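Local structure of receptor-type adenylate cyclase GRESAG 4.1 (Trypanosoma brucei, 1FX2) at residues Lys192-Thr197 / Tyr214-Val219. The protein converts ATP to cyclic AMP and diphosphate with magnesium, as the class III catalytic domain of a receptor-type adenylyl cyclase. Residues are numbered along the deposited sequence; the frame is centred on the assembly and turned at random.
Sequences KQIDVT and YQLNTV
N of N217 donates to O of D195 at 2.7 Å, a nearly straight bond between the two segments. The side-chain OD1 of N217 accepts the hydroxyl of T197, with OG1 at 2.8 Å, in the carbonyl plane and on a lone pair (C=O...O angle 127°). ND2 donates in the amide plane, through a bent bond, to OE1 of Q215 in its own segment. The two bonds fix the rotation of the amide and are consistent with oxygen on the T197 side. A chi1 of -66° sets CG of N217 beside the backbone N and carries OD1 to the T197 hydroxyl. D195 lies against the same side chain, its carboxylate plane 76° from the amide. OD1 of D195 comes within 3.0 Å of OD1 of N217. Both are acceptors, so this approach is probably unfavourable.

T197 and Q215 form an antiparallel hydrogen-bonded pair, with N of T197 2.9 Å from O of Q215 and N of Q215 2.8 Å from O of T197. V196 and L216 form the adjoining non-hydrogen-bonded pair. A water accepts a hydrogen bond from N of D195 and donates one to O of N217.

The face with V196 and L216 is apolar. CD1 of L216 lies 4.0 Å from CB of I194, the two side chains crossing at about a right angle. CG2 of V196 packs obliquely on the Y214 ring.

This is the open end of the antiparallel 196-202/211-216 hairpin, at the edge of the mixed sheet of the class III cyclase catalytic domain, away from the predicted magnesium site. Strand 211-216 also pairs with strand 176-179. V75 of helix 71-87 covers I194 and L216. Y183 of helix 180-184 packs on I194 and V196, while Y214 reaches L83 of the second subunit.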
ATOM      1  N   LYS A 192       0.751   9.977  12.322  1.00 11.60           N
ATOM      2  CA  LYS A 192       0.036   9.664  13.530  1.00 11.03           C
ATOM      3  C   LYS A 192      -1.280  10.386  13.639  1.00 10.92           C
ATOM      4  O   LYS A 192      -2.126   9.960  14.444  1.00 16.25           O
ATOM      5  CB  LYS A 192       0.858  10.059  14.779  1.00 15.36           C
ATOM      6  CG  LYS A 192       2.135   9.193  14.821  1.00 21.97           C
ATOM      7  CD  LYS A 192       2.926   9.397  16.091  1.00 24.42           C
ATOM      8  CE  LYS A 192       4.221   8.456  15.980  1.00 23.10           C
ATOM      9  NZ  LYS A 192       4.746   8.405  17.348  1.00 38.68           N
ATOM     10  N   GLN A 193      -1.437  11.444  12.862  1.00 13.08           N
ATOM     11  CA  GLN A 193      -2.680  12.204  12.895  1.00 13.75           C
ATOM     12  C   GLN A 193      -3.709  11.771  11.911  1.00 14.14           C
ATOM     13  O   GLN A 193      -4.773  12.395  11.812  1.00 15.38           O
ATOM     14  CB  GLN A 193      -2.406  13.685  12.637  1.00 14.28           C
ATOM     15  CG  GLN A 193      -1.410  14.231  13.705  1.00 22.55           C
ATOM     16  CD  GLN A 193      -2.082  14.544  15.033  1.00 38.93           C
ATOM     17  OE1 GLN A 193      -2.156  13.696  15.948  1.00 45.00           O
ATOM     18  NE2 GLN A 193      -2.609  15.774  15.143  1.00 54.23           N
ATOM     19  N   ILE A 194      -3.425  10.762  11.094  1.00 12.69           N
ATOM     20  CA  ILE A 194      -4.428  10.310  10.141  1.00 12.64           C
ATOM     21  C   ILE A 194      -4.650   8.825  10.374  1.00 13.85           C
ATOM     22  O   ILE A 194      -3.800   8.139  10.964  1.00 13.56           O
ATOM     23  CB  ILE A 194      -4.074  10.582   8.683  1.00 13.55           C
ATOM     24  CG1 ILE A 194      -2.737   9.958   8.324  1.00 12.09           C
ATOM     25  CG2 ILE A 194      -4.068  12.087   8.414  1.00 15.38           C
ATOM     26  CD1 ILE A 194      -2.448  10.024   6.878  1.00 12.92           C
ATOM     27  N   ASP A 195      -5.723   8.309   9.771  1.00 13.17           N
ATOM     28  CA  ASP A 195      -6.204   6.980   9.854  1.00 13.16           C
ATOM     29  C   ASP A 195      -6.313   6.426   8.423  1.00 12.99           C
ATOM     30  O   ASP A 195      -7.118   6.972   7.661  1.00 13.22           O
ATOM     31  CB  ASP A 195      -7.631   7.134  10.472  1.00 19.75           C
ATOM     32  CG  ASP A 195      -8.365   5.826  10.733  1.00 19.20           C
ATOM     33  OD1 ASP A 195      -8.099   4.731  10.161  1.00 20.42           O
ATOM     34  OD2 ASP A 195      -9.395   5.941  11.461  1.00 27.35           O
ATOM     35  N   VAL A 196      -5.436   5.501   8.058  1.00 13.05           N
ATOM     36  CA  VAL A 196      -5.501   4.852   6.720  1.00 11.82           C
ATOM     37  C   VAL A 196      -5.772   3.346   6.782  1.00 15.53           C
ATOM     38  O   VAL A 196      -5.461   2.665   7.785  1.00 18.32           O
ATOM     39  CB  VAL A 196      -4.244   5.106   5.855  1.00 13.07           C
ATOM     40  CG1 VAL A 196      -4.005   6.624   5.651  1.00 19.23           C
ATOM     41  CG2 VAL A 196      -3.011   4.391   6.442  1.00 15.62           C
ATOM     42  N   THR A 197      -6.324   2.820   5.706  1.00 11.73           N
ATOM     43  CA  THR A 197      -6.542   1.383   5.549  1.00 11.77           C
ATOM     44  C   THR A 197      -5.833   0.965   4.275  1.00 13.33           C
ATOM     45  O   THR A 197      -6.033   1.578   3.192  1.00 12.42           O
ATOM     46  CB  THR A 197      -7.984   1.086   5.404  1.00 12.34           C
ATOM     47  OG1 THR A 197      -8.636   1.463   6.633  1.00 14.91           O
ATOM     48  CG2 THR A 197      -8.186  -0.448   5.110  1.00 16.20           C
ATOM     49  N   TYR A 214      -3.764   3.415  -0.451  1.00  9.98           N
ATOM     50  CA  TYR A 214      -4.187   3.551   0.898  1.00 11.16           C
ATOM     51  C   TYR A 214      -5.474   4.359   0.911  1.00 10.84           C
ATOM     52  O   TYR A 214      -5.541   5.420   0.293  1.00 14.21           O
ATOM     53  CB  TYR A 214      -3.097   4.267   1.717  1.00 10.73           C
ATOM     54  CG  TYR A 214      -1.917   3.379   1.971  1.00 11.65           C
ATOM     55  CD1 TYR A 214      -0.985   3.147   0.961  1.00 13.16           C
ATOM     56  CD2 TYR A 214      -1.859   2.625   3.132  1.00 12.31           C
ATOM     57  CE1 TYR A 214      -0.031   2.139   1.104  1.00 14.07           C
ATOM     58  CE2 TYR A 214      -0.875   1.634   3.285  1.00 12.06           C
ATOM     59  CZ  TYR A 214      -0.017   1.431   2.242  1.00 12.45           C
ATOM     60  OH  TYR A 214       0.954   0.432   2.424  1.00 16.93           O
ATOM     61  N   GLN A 215      -6.432   3.883   1.675  1.00  8.97           N
ATOM     62  CA  GLN A 215      -7.698   4.607   1.847  1.00  8.38           C
ATOM     63  C   GLN A 215      -7.523   5.512   3.029  1.00  8.60           C
ATOM     64  O   GLN A 215      -7.237   5.041   4.153  1.00 10.46           O
ATOM     65  CB  GLN A 215      -8.787   3.565   2.062  1.00  9.02           C
ATOM     66  CG  GLN A 215     -10.129   4.179   2.529  1.00  8.48           C
ATOM     67  CD  GLN A 215     -11.138   3.101   2.752  1.00  8.32           C
ATOM     68  OE1 GLN A 215     -11.519   2.771   3.930  1.00 14.54           O
ATOM     69  NE2 GLN A 215     -11.471   2.418   1.710  1.00  5.67           N
ATOM     70  N   LEU A 216      -7.774   6.802   2.819  1.00  8.22           N
ATOM     71  CA  LEU A 216      -7.760   7.755   3.965  1.00  7.11           C
ATOM     72  C   LEU A 216      -9.095   7.722   4.596  1.00 10.13           C
ATOM     73  O   LEU A 216     -10.102   8.123   3.947  1.00  9.84           O
ATOM     74  CB  LEU A 216      -7.401   9.188   3.427  1.00  9.09           C
ATOM     75  CG  LEU A 216      -7.493  10.291   4.496  1.00  8.14           C
ATOM     76  CD1 LEU A 216      -6.224  10.151   5.381  1.00 11.80           C
ATOM     77  CD2 LEU A 216      -7.352  11.612   3.779  1.00 13.22           C
ATOM     78  N   ASN A 217      -9.173   7.422   5.890  1.00  9.48           N
ATOM     79  CA  ASN A 217     -10.476   7.316   6.515  1.00  8.98           C
ATOM     80  C   ASN A 217     -10.773   8.736   7.001  1.00 12.60           C
ATOM     81  O   ASN A 217     -10.011   9.303   7.777  1.00 20.40           O
ATOM     82  CB  ASN A 217     -10.384   6.271   7.630  1.00 11.22           C
ATOM     83  CG  ASN A 217     -10.129   4.867   7.075  1.00 11.24           C
ATOM     84  OD1 ASN A 217      -9.172   4.110   7.483  1.00 14.88           O
ATOM     85  ND2 ASN A 217     -10.892   4.516   6.102  1.00  9.41           N
ATOM     86  N   THR A 218     -11.886   9.294   6.551  1.00 10.79           N
ATOM     87  CA  THR A 218     -12.287  10.705   6.785  1.00 12.50           C
ATOM     88  C   THR A 218     -13.530  10.659   7.689  1.00 17.90           C
ATOM     89  O   THR A 218     -13.463  10.883   8.904  1.00 14.82           O
ATOM     90  CB  THR A 218     -12.529  11.492   5.427  1.00 16.74           C
ATOM     91  OG1 THR A 218     -13.592  10.919   4.656  1.00 15.06           O
ATOM     92  CG2 THR A 218     -11.269  11.403   4.548  1.00 13.93           C
ATOM     93  N   VAL A 219     -14.686  10.462   7.057  1.00 16.89           N
ATOM     94  CA  VAL A 219     -15.948  10.266   7.809  1.00 20.45           C
ATOM     95  C   VAL A 219     -15.820   8.914   8.507  1.00 15.03           C
ATOM     96  O   VAL A 219     -15.711   7.807   7.942  1.00 18.36           O
ATOM     97  CB  VAL A 219     -17.052  10.281   6.869  1.00 15.94           C
ATOM     98  CG1 VAL A 219     -18.361   9.951   7.590  1.00 15.23           C
ATOM     99  CG2 VAL A 219     -17.119  11.638   6.272  1.00 17.73           C
TER
HETATM  100  O   HOH W   1      -7.798  10.305   8.870  1.00 17.79           O